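Local coordinates for protein drebrin (Homo sapiens, PDB 5Y1Z) that probably binds actin filaments through a domain of the ADF/cofilin (ADF-homology) fold, as a developmentally regulated protein of the brain, at residues G10-L15 with A108-G113; A29-Y34 with S57-N62; Q63-G68 with C98-H103. All coordinates share one frame; numbering follows the deposited sequence.

Contact 1. Residues G10-L15 with A108-G113; sequences GHRLEL and AEFFQG
The guanidinium of R12 offers one face to F110, whose CE1 stands 3.6 Å above that plane, toward its rim. The F110 ring meets it at an edge, with R12 CZ close to the ring plane, and the two planes are 78° apart, so an aromatic edge points at a flat cation. On F111 the roles change: F110 CD2 lies over the centre of one face, while the backbone O of L15 comes to the edge, 3.8 Å from F111 CE1. The contact belongs to the ADF-homology fold, where helices 12-23 and 104-110 pack on the same side of the mixed sheet; here the start of the first meets the end of the second. R12 reaches over with CG anti to the backbone N (chi1 -179°) and a chain that bends at chi3. Outside this contact, its NH2 forms a salt bridge with an acidic side chain of another protein chain, and aromatic groups of that chain add cation-pi contacts. L15 meets both rings through its CB, 4.2 Å from F110 CE2 and 4.4 Å from F111 CZ. F8 stacks on F110 and Y34 on F111, extending the buried aromatic cluster, and Y34 OH is hydrogen-bonded to L15 O. Beyond the helix, F111 centres an inverse gamma turn, and Q112 folds back so that its NE2 donates to E109 O over 2.6 Å, in the carbonyl plane and on a lone pair.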
# COMPACT_ATOMS: atom_id res chain seq x y z
N GLY A 10 -5.67 13.94 -4.28
CA GLY A 10 -6.31 15.21 -4.05
C GLY A 10 -5.41 16.02 -3.15
O GLY A 10 -4.82 15.50 -2.20
N HIS A 11 -5.24 17.30 -3.49
CA HIS A 11 -4.36 18.23 -2.79
C HIS A 11 -2.89 17.97 -3.02
O HIS A 11 -2.06 18.43 -2.23
CB HIS A 11 -4.56 18.22 -1.27
CG HIS A 11 -5.97 18.44 -0.82
ND1 HIS A 11 -6.86 17.39 -0.64
CD2 HIS A 11 -6.64 19.56 -0.48
CE1 HIS A 11 -8.02 17.87 -0.23
NE2 HIS A 11 -7.91 19.19 -0.12
N ARG A 12 -2.50 17.21 -4.04
CA ARG A 12 -1.09 16.86 -4.15
C ARG A 12 -0.23 18.11 -4.23
O ARG A 12 0.78 18.24 -3.51
CB ARG A 12 -0.85 15.96 -5.36
CG ARG A 12 0.62 15.55 -5.48
CD ARG A 12 0.85 14.72 -6.68
NE ARG A 12 0.79 13.32 -6.29
CZ ARG A 12 1.85 12.52 -6.20
NH1 ARG A 12 3.05 12.97 -6.48
NH2 ARG A 12 1.68 11.28 -5.83
N LEU A 13 -0.65 19.07 -5.06
CA LEU A 13 0.17 20.26 -5.28
C LEU A 13 0.36 21.04 -3.99
O LEU A 13 1.46 21.55 -3.73
CB LEU A 13 -0.47 21.12 -6.37
CG LEU A 13 0.31 22.39 -6.74
CD1 LEU A 13 1.66 21.96 -7.17
CD2 LEU A 13 -0.39 23.17 -7.85
N GLU A 14 -0.68 21.15 -3.16
CA GLU A 14 -0.52 21.87 -1.91
C GLU A 14 0.46 21.15 -0.99
O GLU A 14 1.33 21.79 -0.37
CB GLU A 14 -1.87 22.08 -1.22
N LEU A 15 0.35 19.82 -0.91
CA LEU A 15 1.23 19.06 -0.03
C LEU A 15 2.69 19.24 -0.42
O LEU A 15 3.56 19.52 0.42
CB LEU A 15 0.86 17.58 -0.06
CG LEU A 15 -0.61 17.13 0.03
CD1 LEU A 15 -0.73 15.64 -0.30
CD2 LEU A 15 -1.20 17.44 1.40
N ALA A 108 6.34 9.02 4.97
CA ALA A 108 7.76 9.33 4.95
C ALA A 108 8.33 9.15 3.56
O ALA A 108 9.25 9.87 3.15
CB ALA A 108 8.53 8.46 5.94
N GLU A 109 7.80 8.19 2.81
CA GLU A 109 8.30 7.99 1.47
C GLU A 109 7.84 9.12 0.56
O GLU A 109 8.55 9.49 -0.38
CB GLU A 109 7.80 6.65 0.94
CG GLU A 109 8.45 6.21 -0.33
CD GLU A 109 9.93 6.00 -0.15
OE1 GLU A 109 10.36 5.80 1.01
OE2 GLU A 109 10.67 6.02 -1.16
N PHE A 110 6.67 9.69 0.86
CA PHE A 110 6.16 10.77 0.03
C PHE A 110 6.98 12.03 0.22
O PHE A 110 7.39 12.67 -0.77
CB PHE A 110 4.68 11.01 0.34
CG PHE A 110 4.04 12.05 -0.53
CD1 PHE A 110 3.55 11.72 -1.80
CD2 PHE A 110 3.89 13.36 -0.08
CE1 PHE A 110 2.97 12.66 -2.62
CE2 PHE A 110 3.29 14.31 -0.90
CZ PHE A 110 2.83 13.95 -2.17
N PHE A 111 7.29 12.38 1.47
CA PHE A 111 8.08 13.58 1.76
C PHE A 111 9.56 13.25 1.89
O PHE A 111 10.14 13.29 2.97
CB PHE A 111 7.56 14.26 3.02
CG PHE A 111 6.12 14.68 2.93
CD1 PHE A 111 5.75 15.74 2.12
CD2 PHE A 111 5.15 14.07 3.72
CE1 PHE A 111 4.43 16.16 2.04
CE2 PHE A 111 3.83 14.48 3.64
CZ PHE A 111 3.47 15.53 2.80
N GLN A 112 10.18 12.97 0.73
CA GLN A 112 11.51 12.38 0.67
C GLN A 112 12.49 13.09 1.60
O GLN A 112 12.45 14.31 1.75
CB GLN A 112 12.07 12.43 -0.75
CG GLN A 112 11.38 11.51 -1.70
CD GLN A 112 11.90 10.09 -1.61
OE1 GLN A 112 12.99 9.79 -2.08
NE2 GLN A 112 11.11 9.21 -0.99
N GLY A 113 13.34 12.31 2.25
CA GLY A 113 14.39 12.87 3.07
C GLY A 113 14.10 12.94 4.55
O GLY A 113 14.77 13.70 5.25

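Contact 2. Residues A29-Y34 with S57-N62; sequences ADWALY and SGHFEN
H59 and F60 meet W31 and L33, so the loop between helix 52-56 and strand 65-72 lies against one face of strand 31-36 in the ADF-homology fold. H59 comes first. W31 CH2 and CZ2 lie over one face of its imidazole: CH2 sits 3.5 Å above the imidazole plane, toward the rim, and W31 CZ2 is 3.5 Å from H59 CE1. The six-membered ring and the imidazole are inclined at 41°, an oblique pair whose centroids are 4.8 Å apart. W31 turns its benzo half to the loop with CG between the backbone N and the carbonyl carbon (chi1 65°), while its NE1 donates to E50 O. The CB of H59 also meets L33, 3.5 Å from CD2, so the histidine spans two residues of the strand. Cutting the imidazole back to an alanine here is likely to leave W31 CZ2 and CH2 without their aromatic neighbour and open a gap beside them, although the CB contact to L33 could remain. F60 follows, its CE1 3.6 Å from the other methyl, L33 CD1; the leucine thus divides its branches between consecutive loop residues. Next along, E61 O accepts from W87 NE1, and the W87 ring stacks on F60. Around the site, helix 52-56 supplies E55 and L56 against W31, strand 65-72 brings M66 against L33 and F60, and strand 43-49 borders L33 through A46.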
# COMPACT_ATOMS: atom_id res chain seq x y z
N ALA A 29 9.81 29.47 6.30
CA ALA A 29 9.08 28.35 6.88
C ALA A 29 10.00 27.16 7.07
O ALA A 29 10.77 26.79 6.18
CB ALA A 29 7.91 27.96 5.99
N ASP A 30 9.90 26.53 8.24
CA ASP A 30 10.65 25.32 8.52
C ASP A 30 9.75 24.22 9.06
O ASP A 30 10.26 23.20 9.53
CB ASP A 30 11.80 25.59 9.50
CG ASP A 30 11.34 26.15 10.85
OD1 ASP A 30 10.13 26.38 11.06
OD2 ASP A 30 12.21 26.37 11.72
N TRP A 31 8.42 24.39 8.99
CA TRP A 31 7.59 23.25 9.31
C TRP A 31 6.31 23.29 8.49
O TRP A 31 5.83 24.36 8.10
CB TRP A 31 7.25 23.16 10.80
CG TRP A 31 6.40 24.28 11.34
CD1 TRP A 31 6.84 25.41 11.96
CD2 TRP A 31 4.97 24.37 11.31
NE1 TRP A 31 5.77 26.21 12.32
CE2 TRP A 31 4.61 25.59 11.93
CE3 TRP A 31 3.96 23.54 10.81
CZ2 TRP A 31 3.29 26.00 12.08
CZ3 TRP A 31 2.63 23.95 10.96
CH2 TRP A 31 2.31 25.17 11.59
N ALA A 32 5.79 22.09 8.22
CA ALA A 32 4.50 21.89 7.58
C ALA A 32 3.77 20.79 8.35
O ALA A 32 4.38 19.91 8.94
CB ALA A 32 4.66 21.56 6.09
N LEU A 33 2.44 20.90 8.40
CA LEU A 33 1.60 20.02 9.20
C LEU A 33 0.47 19.52 8.31
O LEU A 33 -0.34 20.32 7.82
CB LEU A 33 1.04 20.76 10.42
CG LEU A 33 0.06 19.97 11.27
CD1 LEU A 33 0.81 18.78 11.89
CD2 LEU A 33 -0.55 20.88 12.32
N TYR A 34 0.38 18.20 8.17
CA TYR A 34 -0.63 17.53 7.36
C TYR A 34 -1.55 16.64 8.21
O TYR A 34 -1.21 16.24 9.32
CB TYR A 34 0.00 16.66 6.26
CG TYR A 34 1.11 17.32 5.48
CD1 TYR A 34 0.81 18.06 4.34
CD2 TYR A 34 2.45 17.21 5.85
CE1 TYR A 34 1.78 18.68 3.60
CE2 TYR A 34 3.45 17.84 5.10
CZ TYR A 34 3.09 18.57 3.97
OH TYR A 34 4.02 19.21 3.19
N SER A 57 4.49 22.28 17.62
CA SER A 57 3.78 21.57 18.67
C SER A 57 2.47 22.26 19.08
O SER A 57 1.58 21.59 19.61
CB SER A 57 4.68 21.39 19.88
OG SER A 57 5.43 22.56 20.02
N GLY A 58 2.32 23.56 18.81
CA GLY A 58 1.10 24.28 19.13
C GLY A 58 -0.10 24.01 18.22
O GLY A 58 -1.20 24.46 18.53
N HIS A 59 0.10 23.35 17.08
CA HIS A 59 -0.99 23.13 16.14
C HIS A 59 -1.51 21.72 16.14
O HIS A 59 -2.42 21.43 15.36
CB HIS A 59 -0.56 23.49 14.70
CG HIS A 59 -0.20 24.93 14.54
ND1 HIS A 59 1.04 25.44 14.90
CD2 HIS A 59 -0.91 25.99 14.09
CE1 HIS A 59 1.06 26.74 14.69
NE2 HIS A 59 -0.11 27.10 14.19
N PHE A 60 -1.00 20.84 17.01
CA PHE A 60 -1.45 19.45 17.01
C PHE A 60 -2.82 19.35 17.66
O PHE A 60 -3.08 20.01 18.67
CB PHE A 60 -0.44 18.54 17.72
CG PHE A 60 0.84 18.30 16.94
CD1 PHE A 60 0.83 17.60 15.74
CD2 PHE A 60 2.07 18.76 17.41
CE1 PHE A 60 2.01 17.37 15.03
CE2 PHE A 60 3.24 18.55 16.71
CZ PHE A 60 3.21 17.85 15.51
N GLU A 61 -3.69 18.51 17.11
CA GLU A 61 -5.07 18.41 17.58
C GLU A 61 -5.31 17.03 18.18
O GLU A 61 -4.84 16.01 17.65
CB GLU A 61 -6.07 18.70 16.44
CG GLU A 61 -5.77 20.01 15.69
CD GLU A 61 -6.76 20.38 14.57
OE1 GLU A 61 -7.95 19.92 14.58
OE2 GLU A 61 -6.33 21.15 13.67
N ASN A 62 -6.03 17.00 19.31
CA ASN A 62 -6.16 15.79 20.11
C ASN A 62 -7.13 14.79 19.52
O ASN A 62 -7.16 13.63 19.95
CB ASN A 62 -6.63 16.17 21.51
CG ASN A 62 -5.59 16.92 22.27
OD1 ASN A 62 -4.42 16.56 22.25
ND2 ASN A 62 -6.00 17.99 22.96

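Contact 3. Residues Q63-G68 with C98-H103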
# COMPACT_ATOMS: atom_id res chain seq x y z
N GLN A 63 -7.94 15.22 18.56
CA GLN A 63 -8.92 14.37 17.92
C GLN A 63 -8.44 13.85 16.58
O GLN A 63 -9.22 13.22 15.87
CB GLN A 63 -10.24 15.13 17.78
CG GLN A 63 -10.86 15.59 19.13
CD GLN A 63 -10.28 16.93 19.69
OE1 GLN A 63 -9.06 17.05 19.91
NE2 GLN A 63 -11.16 17.92 19.93
N LYS A 64 -7.20 14.14 16.19
CA LYS A 64 -6.74 13.84 14.85
C LYS A 64 -5.40 13.11 14.84
O LYS A 64 -4.58 13.26 15.74
CB LYS A 64 -6.62 15.12 14.00
CG LYS A 64 -7.98 15.79 13.75
CD LYS A 64 -7.98 16.64 12.48
CE LYS A 64 -8.84 16.01 11.38
NZ LYS A 64 -8.23 14.77 10.70
N VAL A 65 -5.22 12.30 13.81
CA VAL A 65 -3.92 11.81 13.38
C VAL A 65 -3.32 12.84 12.44
O VAL A 65 -3.96 13.27 11.48
CB VAL A 65 -4.06 10.44 12.69
CG1 VAL A 65 -2.73 9.97 12.16
CG2 VAL A 65 -4.66 9.43 13.66
N MET A 66 -2.10 13.29 12.73
CA MET A 66 -1.45 14.32 11.91
C MET A 66 0.03 13.98 11.72
O MET A 66 0.62 13.22 12.50
CB MET A 66 -1.62 15.72 12.54
CG MET A 66 -3.06 16.05 12.94
SD MET A 66 -3.37 17.76 13.49
CE MET A 66 -1.79 18.22 13.99
N TYR A 67 0.63 14.56 10.68
CA TYR A 67 2.03 14.32 10.34
C TYR A 67 2.75 15.66 10.26
O TYR A 67 2.38 16.52 9.45
CB TYR A 67 2.16 13.53 9.03
CG TYR A 67 1.44 12.21 9.10
CD1 TYR A 67 1.94 11.17 9.88
CD2 TYR A 67 0.23 12.01 8.43
CE1 TYR A 67 1.28 9.96 9.98
CE2 TYR A 67 -0.44 10.79 8.53
CZ TYR A 67 0.09 9.77 9.31
OH TYR A 67 -0.56 8.55 9.44
N GLY A 68 3.78 15.84 11.09
CA GLY A 68 4.51 17.09 11.13
C GLY A 68 5.89 16.98 10.50
O GLY A 68 6.69 16.15 10.89
N CYS A 98 -4.62 2.27 14.72
CA CYS A 98 -4.05 1.06 14.15
C CYS A 98 -3.98 1.17 12.63
O CYS A 98 -2.94 0.86 12.03
CB CYS A 98 -4.88 -0.14 14.60
SG CYS A 98 -4.12 -1.69 14.30
N ALA A 99 -5.07 1.63 12.00
CA ALA A 99 -5.09 1.75 10.54
C ALA A 99 -4.08 2.78 10.07
O ALA A 99 -3.34 2.54 9.11
CB ALA A 99 -6.48 2.12 10.06
N CYS A 100 -4.03 3.93 10.75
CA CYS A 100 -3.12 4.98 10.33
C CYS A 100 -1.67 4.57 10.52
O CYS A 100 -0.80 5.04 9.78
CB CYS A 100 -3.40 6.27 11.09
SG CYS A 100 -4.86 7.06 10.50
N ALA A 101 -1.39 3.69 11.49
CA ALA A 101 -0.02 3.28 11.73
C ALA A 101 0.62 2.70 10.48
O ALA A 101 1.81 2.91 10.23
CB ALA A 101 0.02 2.27 12.87
N SER A 102 -0.16 1.99 9.68
CA SER A 102 0.33 1.41 8.45
C SER A 102 0.54 2.44 7.34
O SER A 102 1.04 2.07 6.27
CB SER A 102 -0.63 0.31 8.00
OG SER A 102 -1.90 0.85 7.68
N HIS A 103 0.16 3.70 7.55
CA HIS A 103 0.42 4.76 6.57
C HIS A 103 1.75 5.48 6.77
O HIS A 103 2.28 6.06 5.81
CB HIS A 103 -0.70 5.83 6.61
CG HIS A 103 -2.07 5.28 6.45
ND1 HIS A 103 -3.20 5.97 6.84
CD2 HIS A 103 -2.51 4.10 5.95
CE1 HIS A 103 -4.27 5.24 6.59
NE2 HIS A 103 -3.88 4.10 6.05
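V65 and Y67, two residues apart on strand 65-72, turn their side chains to the same face of the sheet and meet C100 on helix 94-101 and H103 just beyond it. V65 presents both branches to C100. The sulfur SG faces both methyls, 4.0 Å from V65 CG2, while C100 CB meets CG1 alone, at 3.9 Å. With SG anti to its own carbonyl carbon (chi1 -74°), the thiol is placed against the valine. Y67 approaches end-on by its phenol oxygen: OH is 3.5 Å from C100 O and 4.0 Å from C100 CB, and it also reaches H103 CB at 3.9 Å. The Y67 and H103 side chains cross at about a right angle, and it is the base of the histidine that the tyrosine touches. Y36 supplies the polar partner for both, its OH hydrogen-bonding with Y67 OH and H103 ND1, so one hydroxyl from the neighbouring strand ties together the two sides of this buried contact.

The histidine ring lies back over A99 and C100. A99 O lies 3.5 Å above one of its faces and C100 CA above the same face, both toward the rim. A99 O accepts from two donors, the backbone N of S102 and S102 OG, whose bond to it measures 2.6 Å with the donor tilted 16° from the carbonyl plane. These bonds draw residues 99-102 into a compact turn. Such helix-on-sheet packing fits the ADF-homology fold: strands 31-36 and 81-88 flank strand 65-72, helix 104-110 follows directly and covers Y67 with V104 and V107, and another protein chain packs on C98, A99, A101 and S102.

How the contacts relate
From the N terminus, segment 10-15 of contact 1 opens a long loop that segment 108-113 closes, 93 residues on from its nearer end. Both other contacts lie within that loop, one after the other: contact 2 returns the segment before strand 65-72 to strand 31-36, and contact 3 then joins strand 65-72 to helix 94-101 and the residues just after it. Contacts 2 and 3 meet through neighbouring strands, where Y34 O and Y67 N probably hydrogen-bond. Contacts 1 and 2 touch at Y34, which reaches L15 O and F111. Contacts 1 and 3 do not touch, but successive helices 94-101 and 104-110 link them.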